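Local coordinates for beta-N-acetylhexosaminidase (Thermotoga neapolitana, PDB 5BZA), which probably hydrolyses terminal non-reducing N-acetyl-D-hexosamine residues in N-acetyl-beta-D-hexosaminides, as a zinc-binding member of glycosyl hydrolase family 3, at residues B[331-336]-B[445-450]; B[401-406]-B[428-433]; B[371-376]-B[454-459]; B[364-369]-B[449-454]. All blocks are in the same frame, centred on the assembly; numbering follows the deposited sequence.

Interaction 1: B[331-336]-B[445-450]; sequences RAIECT and VITHST. With CD (cadmium ion), chain M.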
# COMPACT_ATOMS: atom_id res chain seq x y z
N ARG B 331 -1.85 -15.54 -17.27
CA ARG B 331 -1.36 -15.88 -18.59
C ARG B 331 0.03 -16.60 -18.52
O ARG B 331 0.45 -17.26 -19.45
CB ARG B 331 -1.33 -14.59 -19.42
CG ARG B 331 -2.72 -14.30 -19.98
CD ARG B 331 -3.04 -12.84 -20.16
NE ARG B 331 -2.71 -12.32 -21.47
CZ ARG B 331 -3.52 -11.58 -22.22
NH1 ARG B 331 -4.73 -11.25 -21.80
NH2 ARG B 331 -3.09 -11.16 -23.40
N ALA B 332 0.69 -16.53 -17.36
CA ALA B 332 2.00 -17.15 -17.22
C ALA B 332 1.91 -18.59 -16.73
O ALA B 332 2.94 -19.22 -16.41
CB ALA B 332 2.86 -16.34 -16.29
N ILE B 333 0.72 -19.16 -16.73
CA ILE B 333 0.60 -20.50 -16.20
C ILE B 333 0.59 -21.53 -17.33
O ILE B 333 -0.06 -21.37 -18.35
CB ILE B 333 -0.66 -20.62 -15.30
CG1 ILE B 333 -0.23 -20.27 -13.88
CG2 ILE B 333 -1.28 -22.02 -15.35
CD1 ILE B 333 -1.24 -19.81 -13.11
N GLU B 334 1.39 -22.57 -17.14
CA GLU B 334 1.46 -23.66 -18.10
C GLU B 334 1.12 -24.96 -17.39
O GLU B 334 1.47 -25.14 -16.21
CB GLU B 334 2.84 -23.75 -18.74
CG GLU B 334 3.41 -22.42 -19.18
CD GLU B 334 4.73 -22.60 -19.95
OE1 GLU B 334 5.08 -23.78 -20.24
OE2 GLU B 334 5.41 -21.59 -20.23
N CYS B 335 0.35 -25.81 -18.06
CA CYS B 335 0.02 -27.11 -17.49
C CYS B 335 -0.01 -28.20 -18.55
O CYS B 335 -0.52 -27.97 -19.66
CB CYS B 335 -1.31 -27.08 -16.77
SG CYS B 335 -2.64 -26.65 -17.84
N THR B 336 0.49 -29.38 -18.19
CA THR B 336 0.20 -30.63 -18.91
C THR B 336 -1.29 -31.00 -18.74
O THR B 336 -1.98 -30.48 -17.83
CB THR B 336 1.08 -31.80 -18.39
OG1 THR B 336 0.80 -32.03 -16.99
CG2 THR B 336 2.56 -31.47 -18.54
N VAL B 445 2.44 -28.56 -13.51
CA VAL B 445 1.93 -27.19 -13.68
C VAL B 445 3.08 -26.21 -13.43
O VAL B 445 3.79 -26.34 -12.42
CB VAL B 445 0.73 -26.88 -12.70
CG1 VAL B 445 0.42 -25.37 -12.69
CG2 VAL B 445 -0.51 -27.65 -13.09
N ILE B 446 3.30 -25.26 -14.34
CA ILE B 446 4.35 -24.25 -14.12
C ILE B 446 3.73 -22.86 -13.91
O ILE B 446 2.91 -22.42 -14.73
CB ILE B 446 5.37 -24.16 -15.30
CG1 ILE B 446 5.88 -25.56 -15.72
CG2 ILE B 446 6.54 -23.26 -14.91
CD1 ILE B 446 6.72 -25.53 -16.98
N THR B 447 4.11 -22.18 -12.83
CA THR B 447 3.48 -20.90 -12.48
C THR B 447 4.31 -19.67 -12.81
O THR B 447 3.76 -18.59 -13.00
CB THR B 447 3.10 -20.82 -10.98
OG1 THR B 447 4.28 -20.94 -10.16
CG2 THR B 447 2.10 -21.89 -10.64
N HIS B 448 5.63 -19.86 -12.82
CA HIS B 448 6.63 -18.81 -12.99
C HIS B 448 6.69 -17.83 -11.82
O HIS B 448 7.34 -16.78 -11.92
CB HIS B 448 6.43 -18.04 -14.31
CG HIS B 448 6.52 -18.90 -15.53
ND1 HIS B 448 5.41 -19.33 -16.22
CD2 HIS B 448 7.59 -19.45 -16.15
CE1 HIS B 448 5.79 -20.08 -17.24
NE2 HIS B 448 7.10 -20.18 -17.21
N SER B 449 6.07 -18.21 -10.70
CA SER B 449 6.02 -17.33 -9.54
C SER B 449 5.58 -18.05 -8.25
O SER B 449 4.77 -18.97 -8.29
CB SER B 449 5.07 -16.16 -9.80
OG SER B 449 5.04 -15.33 -8.66
N THR B 450 6.10 -17.62 -7.12
CA THR B 450 5.66 -18.13 -5.84
C THR B 450 4.44 -17.34 -5.30
O THR B 450 3.93 -17.64 -4.22
CB THR B 450 6.81 -18.09 -4.82
OG1 THR B 450 7.32 -16.75 -4.76
CG2 THR B 450 7.97 -19.04 -5.24
CD CD M . 8.61 -21.45 -19.08
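Antiparallel pairing of Glu334 with Ile446 and of Cys335 with Val445 adds the short strand 334-335 to the margin of the mixed C-terminal sheet, just after helix 323-331 ends. Glu334 and Ile446 form the hydrogen-bonded pair: Glu334 N reaches Ile446 O at 2.9 Å, almost straight (171°), and Ile446 N returns a bond to Glu334 O at 2.6 Å. Cys335 and Val445 are the non-hydrogen-bonded pair, with Cys335 CB against Val445 CG2 at 3.8 Å on the sheet face that also carries the disulfide to Cys466. On the other face the side chains of Glu334 and Ile446 run side by side. Beyond the strands, His448 turns its ring back toward the first segment. ND1 donates to Ala332 O, though the modelled separation is so short that its exact length is doubtful, while NE2 binds a cadmium ion at 2.7 Å. The carboxylate of Glu334, on an extended chain (chi2 -174°), comes to the ring edge with OE2 3.4 Å from His448 CE1 and equally far from the cadmium, too distant for a firm ligand. Both residues belong to a zinc site of this protein, so an alanine in place of Glu334 would probably remove the carboxylate that stands beside the metal and the His448 ring, and its negative charge with it. Ile446 CG2 lies over one face of the imidazole. Lys86 of the second subunit packs on Glu334 and His448, placing the site at the dimer interface. On the other side of strand 443-446 runs strand 425-429, and Ile333 and Thr447 rest on helix 452-463.

Interaction 2: B[401-406]-B[428-433]; sequences FDFVVN and FIIRNP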
# COMPACT_ATOMS: atom_id res chain seq x y z
N PHE B 401 -0.22 -32.67 -4.03
CA PHE B 401 0.28 -31.48 -4.70
C PHE B 401 1.67 -31.24 -4.19
O PHE B 401 1.84 -30.84 -3.03
CB PHE B 401 -0.57 -30.22 -4.40
CG PHE B 401 -1.93 -30.20 -5.06
CD1 PHE B 401 -2.32 -31.20 -5.93
CD2 PHE B 401 -2.78 -29.12 -4.86
CE1 PHE B 401 -3.57 -31.17 -6.54
CE2 PHE B 401 -4.05 -29.06 -5.49
CZ PHE B 401 -4.44 -30.09 -6.32
N ASP B 402 2.68 -31.45 -5.04
CA ASP B 402 4.05 -31.16 -4.63
C ASP B 402 4.41 -29.77 -5.15
O ASP B 402 4.46 -29.51 -6.37
CB ASP B 402 5.01 -32.26 -5.13
CG ASP B 402 6.50 -31.97 -4.84
OD1 ASP B 402 6.82 -31.10 -3.98
OD2 ASP B 402 7.37 -32.68 -5.44
N PHE B 403 4.65 -28.85 -4.22
CA PHE B 403 5.01 -27.49 -4.61
C PHE B 403 6.52 -27.42 -4.65
O PHE B 403 7.22 -27.22 -3.64
CB PHE B 403 4.40 -26.47 -3.65
CG PHE B 403 2.92 -26.33 -3.82
CD1 PHE B 403 2.39 -25.51 -4.81
CD2 PHE B 403 2.05 -27.11 -3.07
CE1 PHE B 403 1.02 -25.42 -4.99
CE2 PHE B 403 0.68 -27.01 -3.26
CZ PHE B 403 0.17 -26.17 -4.22
N VAL B 404 7.01 -27.62 -5.86
CA VAL B 404 8.42 -27.91 -6.09
C VAL B 404 9.29 -26.64 -6.13
O VAL B 404 9.05 -25.72 -6.91
CB VAL B 404 8.60 -28.66 -7.38
CG1 VAL B 404 10.07 -28.99 -7.58
CG2 VAL B 404 7.70 -29.91 -7.40
N VAL B 405 10.32 -26.65 -5.30
CA VAL B 405 11.38 -25.64 -5.27
C VAL B 405 12.74 -26.39 -5.34
O VAL B 405 12.90 -27.46 -4.72
CB VAL B 405 11.27 -24.78 -4.01
CG1 VAL B 405 12.50 -23.94 -3.79
CG2 VAL B 405 10.00 -23.91 -4.09
N ASN B 406 13.65 -25.90 -6.21
CA ASN B 406 15.05 -26.39 -6.43
C ASN B 406 15.17 -27.93 -6.43
O ASN B 406 15.91 -28.55 -5.65
CB ASN B 406 16.05 -25.73 -5.44
CG ASN B 406 16.15 -26.45 -4.10
OD1 ASN B 406 15.13 -26.84 -3.54
ND2 ASN B 406 17.37 -26.68 -3.61
N PHE B 428 3.82 -28.73 -8.93
CA PHE B 428 3.71 -27.31 -9.17
C PHE B 428 5.11 -26.74 -9.16
O PHE B 428 5.72 -26.61 -8.09
CB PHE B 428 2.81 -26.62 -8.11
CG PHE B 428 1.35 -27.02 -8.17
CD1 PHE B 428 0.92 -28.23 -7.65
CD2 PHE B 428 0.40 -26.16 -8.73
CE1 PHE B 428 -0.44 -28.61 -7.70
CE2 PHE B 428 -0.97 -26.52 -8.78
CZ PHE B 428 -1.38 -27.75 -8.27
N ILE B 429 5.63 -26.41 -10.33
CA ILE B 429 6.98 -25.85 -10.36
C ILE B 429 6.90 -24.35 -10.26
O ILE B 429 6.52 -23.67 -11.21
CB ILE B 429 7.80 -26.29 -11.62
CG1 ILE B 429 8.31 -27.73 -11.41
CG2 ILE B 429 9.08 -25.48 -11.69
CD1 ILE B 429 7.50 -28.83 -12.04
N ILE B 430 7.22 -23.84 -9.08
CA ILE B 430 6.87 -22.47 -8.75
C ILE B 430 8.02 -21.47 -8.70
O ILE B 430 7.77 -20.28 -8.58
CB ILE B 430 6.10 -22.42 -7.41
CG1 ILE B 430 6.97 -22.88 -6.24
CG2 ILE B 430 4.81 -23.22 -7.52
CD1 ILE B 430 6.26 -22.69 -4.89
N ARG B 431 9.26 -21.95 -8.73
CA ARG B 431 10.41 -21.05 -8.84
C ARG B 431 11.11 -21.27 -10.16
O ARG B 431 10.71 -20.71 -11.18
CB ARG B 431 11.40 -21.24 -7.71
CG ARG B 431 10.92 -20.65 -6.45
CD ARG B 431 12.08 -20.15 -5.69
NE ARG B 431 12.78 -19.19 -6.53
CZ ARG B 431 13.61 -18.26 -6.06
NH1 ARG B 431 13.81 -18.15 -4.75
NH2 ARG B 431 14.22 -17.44 -6.91
N ASN B 432 12.18 -22.05 -10.12
CA ASN B 432 13.00 -22.32 -11.28
C ASN B 432 12.28 -23.21 -12.29
O ASN B 432 12.17 -24.41 -12.09
CB ASN B 432 14.31 -22.97 -10.80
CG ASN B 432 15.29 -23.22 -11.94
OD1 ASN B 432 15.16 -22.64 -13.04
ND2 ASN B 432 16.34 -24.00 -11.65
N PRO B 433 11.81 -22.62 -13.41
CA PRO B 433 10.99 -23.44 -14.31
C PRO B 433 11.82 -24.53 -15.04
O PRO B 433 11.24 -25.43 -15.66
CB PRO B 433 10.42 -22.40 -15.30
CG PRO B 433 11.44 -21.35 -15.35
CD PRO B 433 11.98 -21.25 -13.92
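The Phe428 ring has Phe403 CE1 over one face and Asp402 O at its edge, in the ring plane. Phe403 and Phe428 lie side by side as an offset stack, their planes 23° apart and centroids separated by 4.6 Å. The closest approach is near the root of Phe428, where Phe403 CD1 lies 3.5 Å from Phe428 CB. Phe401 meets the far end of the same ring: Phe428 CE1 sits 3.4 Å from Phe401 CG, above one face of the Phe401 ring, in an oblique pairing with the planes at 57°. Strand position puts the three rings on one sheet face as an aromatic cluster; chi1 near -70° only turns each beside its own backbone N. Ile430 CG2 borders the edge of the Phe403 ring.

The backbones hold this register. Phe428 N bonds to Asp402 O at 2.8 Å and Val404 N to Phe428 O at the same length; a weak third bond, Ile430 N to Val404 O, follows where strand 425-429 has ended. Past it, Val405 CG2 packs across Ile430 CG1 at 3.9 Å. The aromatic face is covered by helix 452-463 through Phe459 and Leu462, while on the other face Asp402 bonds to His417 of helix 411-418. Strand 399-404, helix 411-418 and strand 425-429 thus make a beta-alpha-beta crossover, the parallel unit of an alpha/beta sheet sandwiched between helices.

Interaction 3: B[371-376]-B[454-459]; sequences PEVAKR and SVYKSF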
# COMPACT_ATOMS: atom_id res chain seq x y z
N PRO B 371 -1.42 -22.95 1.52
CA PRO B 371 -2.54 -23.72 2.07
C PRO B 371 -3.89 -22.98 2.06
O PRO B 371 -4.92 -23.57 1.68
CB PRO B 371 -2.10 -24.02 3.51
CG PRO B 371 -0.60 -24.00 3.41
CD PRO B 371 -0.28 -22.90 2.45
N GLU B 372 -3.90 -21.72 2.49
CA GLU B 372 -5.12 -20.91 2.49
C GLU B 372 -5.74 -20.93 1.09
O GLU B 372 -6.91 -21.27 0.92
CB GLU B 372 -4.82 -19.47 2.94
CG GLU B 372 -6.02 -18.52 2.96
CD GLU B 372 -5.62 -17.05 3.15
OE1 GLU B 372 -5.04 -16.71 4.22
OE2 GLU B 372 -5.84 -16.23 2.21
N VAL B 373 -4.91 -20.66 0.08
CA VAL B 373 -5.41 -20.56 -1.29
C VAL B 373 -5.92 -21.91 -1.80
O VAL B 373 -6.97 -22.02 -2.48
CB VAL B 373 -4.29 -20.07 -2.23
CG1 VAL B 373 -4.85 -19.87 -3.64
CG2 VAL B 373 -3.66 -18.78 -1.70
N ALA B 374 -5.19 -22.96 -1.47
CA ALA B 374 -5.55 -24.28 -1.94
C ALA B 374 -6.90 -24.65 -1.36
O ALA B 374 -7.74 -25.22 -2.05
CB ALA B 374 -4.49 -25.31 -1.58
N LYS B 375 -7.10 -24.31 -0.09
CA LYS B 375 -8.38 -24.61 0.57
C LYS B 375 -9.63 -24.01 -0.09
O LYS B 375 -10.72 -24.61 0.06
CB LYS B 375 -8.31 -24.16 2.03
CG LYS B 375 -7.53 -25.16 2.88
CD LYS B 375 -7.23 -24.64 4.26
CE LYS B 375 -6.48 -25.69 5.06
NZ LYS B 375 -5.79 -25.10 6.25
N ARG B 376 -9.53 -22.90 -0.83
CA ARG B 376 -10.70 -22.35 -1.58
C ARG B 376 -11.18 -23.25 -2.72
O ARG B 376 -12.34 -23.21 -3.13
CB ARG B 376 -10.35 -20.99 -2.19
CG ARG B 376 -9.93 -19.95 -1.19
CD ARG B 376 -9.89 -18.55 -1.81
NE ARG B 376 -11.20 -18.09 -2.29
CZ ARG B 376 -12.06 -17.36 -1.57
NH1 ARG B 376 -11.77 -16.97 -0.33
NH2 ARG B 376 -13.21 -16.99 -2.11
N SER B 454 -0.62 -16.12 -8.25
CA SER B 454 -0.19 -17.14 -9.24
C SER B 454 -0.63 -18.57 -8.90
O SER B 454 -1.06 -19.34 -9.76
CB SER B 454 1.33 -17.11 -9.39
OG SER B 454 1.73 -16.04 -10.20
N VAL B 455 -0.44 -18.93 -7.64
CA VAL B 455 -0.93 -20.19 -7.13
C VAL B 455 -2.46 -20.30 -7.30
O VAL B 455 -2.98 -21.28 -7.84
CB VAL B 455 -0.52 -20.32 -5.66
CG1 VAL B 455 -1.08 -21.59 -5.04
CG2 VAL B 455 0.98 -20.25 -5.57
N TYR B 456 -3.16 -19.23 -6.90
CA TYR B 456 -4.62 -19.10 -7.06
C TYR B 456 -4.98 -19.35 -8.52
O TYR B 456 -5.84 -20.19 -8.84
CB TYR B 456 -5.04 -17.68 -6.61
CG TYR B 456 -6.46 -17.24 -6.85
CD1 TYR B 456 -6.88 -16.80 -8.11
CD2 TYR B 456 -7.37 -17.19 -5.80
CE1 TYR B 456 -8.19 -16.36 -8.32
CE2 TYR B 456 -8.68 -16.73 -5.98
CZ TYR B 456 -9.08 -16.31 -7.24
OH TYR B 456 -10.36 -15.86 -7.42
N LYS B 457 -4.25 -18.70 -9.42
CA LYS B 457 -4.55 -18.87 -10.83
C LYS B 457 -4.22 -20.29 -11.31
O LYS B 457 -4.91 -20.83 -12.19
CB LYS B 457 -3.79 -17.85 -11.68
CG LYS B 457 -4.40 -16.47 -11.62
CD LYS B 457 -5.85 -16.49 -12.14
CE LYS B 457 -6.60 -15.20 -11.83
NZ LYS B 457 -7.94 -15.18 -12.46
N SER B 458 -3.21 -20.92 -10.71
CA SER B 458 -2.85 -22.28 -11.12
C SER B 458 -3.97 -23.25 -10.71
O SER B 458 -4.33 -24.14 -11.49
CB SER B 458 -1.47 -22.69 -10.56
OG SER B 458 -1.52 -23.22 -9.25
N PHE B 459 -4.57 -23.03 -9.53
CA PHE B 459 -5.70 -23.88 -9.13
C PHE B 459 -6.87 -23.65 -10.07
O PHE B 459 -7.56 -24.62 -10.49
CB PHE B 459 -6.10 -23.63 -7.67
CG PHE B 459 -5.02 -23.96 -6.69
CD1 PHE B 459 -4.17 -25.04 -6.91
CD2 PHE B 459 -4.84 -23.20 -5.56
CE1 PHE B 459 -3.17 -25.35 -6.03
CE2 PHE B 459 -3.83 -23.50 -4.65
CZ PHE B 459 -3.00 -24.58 -4.89
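Val373 and Ala374 of helix 364-377 press against Tyr456 and Phe459 of helix 452-463, and the close packing is confined to these four residues. One methyl of Val373 makes all its close contacts: CG1 lies 3.5 Å from Tyr456 CA and 3.7 Å from Tyr456 CB, and it also meets the edge of the Phe459 ring at CD2. That methyl stands anti to the backbone N (chi1 -176°), which directs it into the gap between the two aromatic residues. Phe459 comes from the partner helix and reaches Ala374 with CE2, 3.3 Å from Ala374 CA and 3.6 Å from Ala374 CB; the small alanine lets the ring approach the helix backbone itself. One turn earlier in the same helix, Val455 O stands above one face of the Phe459 ring, and it accepts both Phe459 N and Ser458 OG.

Away from this line the contact thins. Val455 CG1 only grazes Val373 CG1 at 4.4 Å, and the short helical segments run nearly alongside each other, 25° apart with axes 9.5 Å distant. Lys375 is exposed, its CB directed away from the partner helix, and Glu372 bonds to Tyr43. Arg376, at the C-terminal margin of the contact, pairs with Asp15. The Tyr456 hydroxyl likewise leaves the contact, bonding to Asp47 of helix 42-54.

No hydrogen bond or salt bridge joins the two segments. Their association rests on buried apolar surface and shape, while the polar ends at the margins tie this helix pair to the N-terminal domain.

Interaction 4: B[364-369]-B[449-454]; sequences GDDYDL and STKPIS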
# COMPACT_ATOMS: atom_id res chain seq x y z
N GLY B 364 9.14 -16.68 1.47
CA GLY B 364 8.81 -17.62 2.52
C GLY B 364 7.36 -17.44 2.90
O GLY B 364 6.61 -18.44 3.14
N ASP B 365 6.94 -16.17 2.92
CA ASP B 365 5.56 -15.87 3.31
C ASP B 365 4.60 -16.40 2.25
O ASP B 365 3.50 -16.88 2.59
CB ASP B 365 5.33 -14.37 3.56
CG ASP B 365 6.33 -13.75 4.54
OD1 ASP B 365 6.59 -14.35 5.61
OD2 ASP B 365 6.72 -12.58 4.31
N ASP B 366 5.05 -16.39 0.99
CA ASP B 366 4.25 -16.96 -0.10
C ASP B 366 3.92 -18.45 0.16
O ASP B 366 2.74 -18.91 0.03
CB ASP B 366 4.99 -16.83 -1.45
CG ASP B 366 5.20 -15.37 -1.91
OD1 ASP B 366 4.68 -14.44 -1.28
OD2 ASP B 366 5.85 -15.16 -2.95
N TYR B 367 4.95 -19.18 0.57
CA TYR B 367 4.82 -20.60 0.89
C TYR B 367 3.79 -20.77 1.98
O TYR B 367 2.93 -21.63 1.89
CB TYR B 367 6.15 -21.23 1.33
CG TYR B 367 7.24 -21.12 0.31
CD1 TYR B 367 6.94 -21.04 -1.04
CD2 TYR B 367 8.59 -21.15 0.69
CE1 TYR B 367 7.94 -20.95 -1.99
CE2 TYR B 367 9.60 -21.07 -0.27
CZ TYR B 367 9.27 -20.96 -1.61
OH TYR B 367 10.26 -20.88 -2.57
N ASP B 368 3.93 -19.96 3.02
CA ASP B 368 2.94 -19.97 4.11
C ASP B 368 1.52 -19.76 3.61
O ASP B 368 0.57 -20.30 4.18
CB ASP B 368 3.24 -18.86 5.14
CG ASP B 368 4.42 -19.19 6.02
OD1 ASP B 368 4.89 -20.34 5.97
OD2 ASP B 368 4.88 -18.30 6.77
N LEU B 369 1.35 -18.98 2.55
CA LEU B 369 0.00 -18.66 2.10
C LEU B 369 -0.62 -19.73 1.18
O LEU B 369 -1.84 -19.77 1.01
CB LEU B 369 0.02 -17.28 1.42
CG LEU B 369 -0.14 -16.19 2.50
CD1 LEU B 369 0.05 -14.78 1.96
CD2 LEU B 369 -1.51 -16.32 3.23
N SER B 449 6.07 -18.21 -10.70
CA SER B 449 6.02 -17.33 -9.54
C SER B 449 5.58 -18.05 -8.25
O SER B 449 4.77 -18.97 -8.29
CB SER B 449 5.07 -16.16 -9.80
OG SER B 449 5.04 -15.33 -8.66
N THR B 450 6.10 -17.62 -7.12
CA THR B 450 5.66 -18.13 -5.84
C THR B 450 4.44 -17.34 -5.30
O THR B 450 3.93 -17.64 -4.22
CB THR B 450 6.81 -18.09 -4.82
OG1 THR B 450 7.32 -16.75 -4.76
CG2 THR B 450 7.97 -19.04 -5.24
N LYS B 451 4.00 -16.32 -6.02
CA LYS B 451 2.96 -15.42 -5.49
C LYS B 451 1.57 -16.05 -5.35
O LYS B 451 1.14 -16.85 -6.21
CB LYS B 451 2.79 -14.17 -6.36
CG LYS B 451 3.95 -13.26 -6.34
CD LYS B 451 4.47 -13.04 -4.94
CE LYS B 451 5.49 -11.96 -4.99
NZ LYS B 451 6.31 -11.84 -3.76
N PRO B 452 0.87 -15.67 -4.26
CA PRO B 452 -0.50 -16.13 -4.02
C PRO B 452 -1.38 -15.98 -5.23
O PRO B 452 -2.06 -16.94 -5.58
CB PRO B 452 -0.98 -15.21 -2.87
CG PRO B 452 0.25 -14.94 -2.08
CD PRO B 452 1.42 -14.91 -3.12
N ILE B 453 -1.34 -14.84 -5.91
CA ILE B 453 -2.22 -14.70 -7.04
C ILE B 453 -1.90 -15.75 -8.11
O ILE B 453 -2.83 -16.26 -8.75
CB ILE B 453 -2.16 -13.27 -7.68
CG1 ILE B 453 -3.15 -13.18 -8.85
CG2 ILE B 453 -0.75 -12.92 -8.18
CD1 ILE B 453 -4.59 -13.49 -8.47
N SER B 454 -0.62 -16.12 -8.25
CA SER B 454 -0.19 -17.14 -9.24
C SER B 454 -0.63 -18.57 -8.90
O SER B 454 -1.06 -19.34 -9.76
CB SER B 454 1.33 -17.11 -9.39
OG SER B 454 1.73 -16.04 -10.20
O HOH W 1 1.50 -18.23 -2.60
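Asp366 faces residues 450-452 from the first turns of helix 364-377, and its carboxylate is the polar centre of the contact. With CG anti to the carbonyl carbon (chi1 -65°), the group reaches across the gap. OD2 accepts from Thr450 OG1 at 2.8 Å, using the lone pair that faces away from OD1. The threonine is suited to this by its own rotation (chi1 54°), which sets OG1 between backbone N and carbonyl carbon and leaves CG2 facing Tyr367, 3.8 Å from CE1. Lys451 starts out away from the helix, but a bend at chi2 (-45°) folds its chain back so that it crosses the carboxylate at a slant. CD passes 3.2 Å from Asp366 OD2, and NZ forms a weak salt bridge to the same oxygen at 3.4 Å. The ammonium has a stronger partner in Gly67 O of the second subunit. OD1 lies over Pro452 CD, and Leu369 CD1 touches Pro452 CG at 4.0 Å.

A water donates to both Asp366 O and Thr450 O, joining the backbones with two bonds of 3.0 Å. Ser449 OG accepts Lys451 N in an ST turn, which shapes the approach to helix 452-463, whose N-cap position is Lys451. An alanine replacing Asp366 would probably leave the Thr450 hydroxyl without its acceptor and deprive the Lys451 ammonium of a nearby negative charge. One buried carboxylate oxygen therefore serves both a hydroxyl and a cation, and this chemistry is likely to favour the ionised acid while coupling the helix start to the dimer interface.

In the fold
All four contacts belong to the C-terminal part of the chain. Interactions 1 and 2 have centres about 10 Å apart and are adjacent in one sheet, since strand 443-446 pairs with strand 425-429; Ile429 N lies 2.8 Å from Val445 O. Interaction 4, its centre about 9 Å from that of interaction 3, packs the start of helix 364-377 against the turn that leads into helix 452-463, and interaction 3 pairs the two helices further on. Phe459 joins the layers, its CZ 3.6 Å from Phe403 CZ of interaction 2, and Tyr367 of interaction 4 packs on Val405. Interaction 1 holds the cadmium, about 8 Å from the nearest atom of the Ile429 side chain, and interactions 1, 2 and 4 all reach the second subunit.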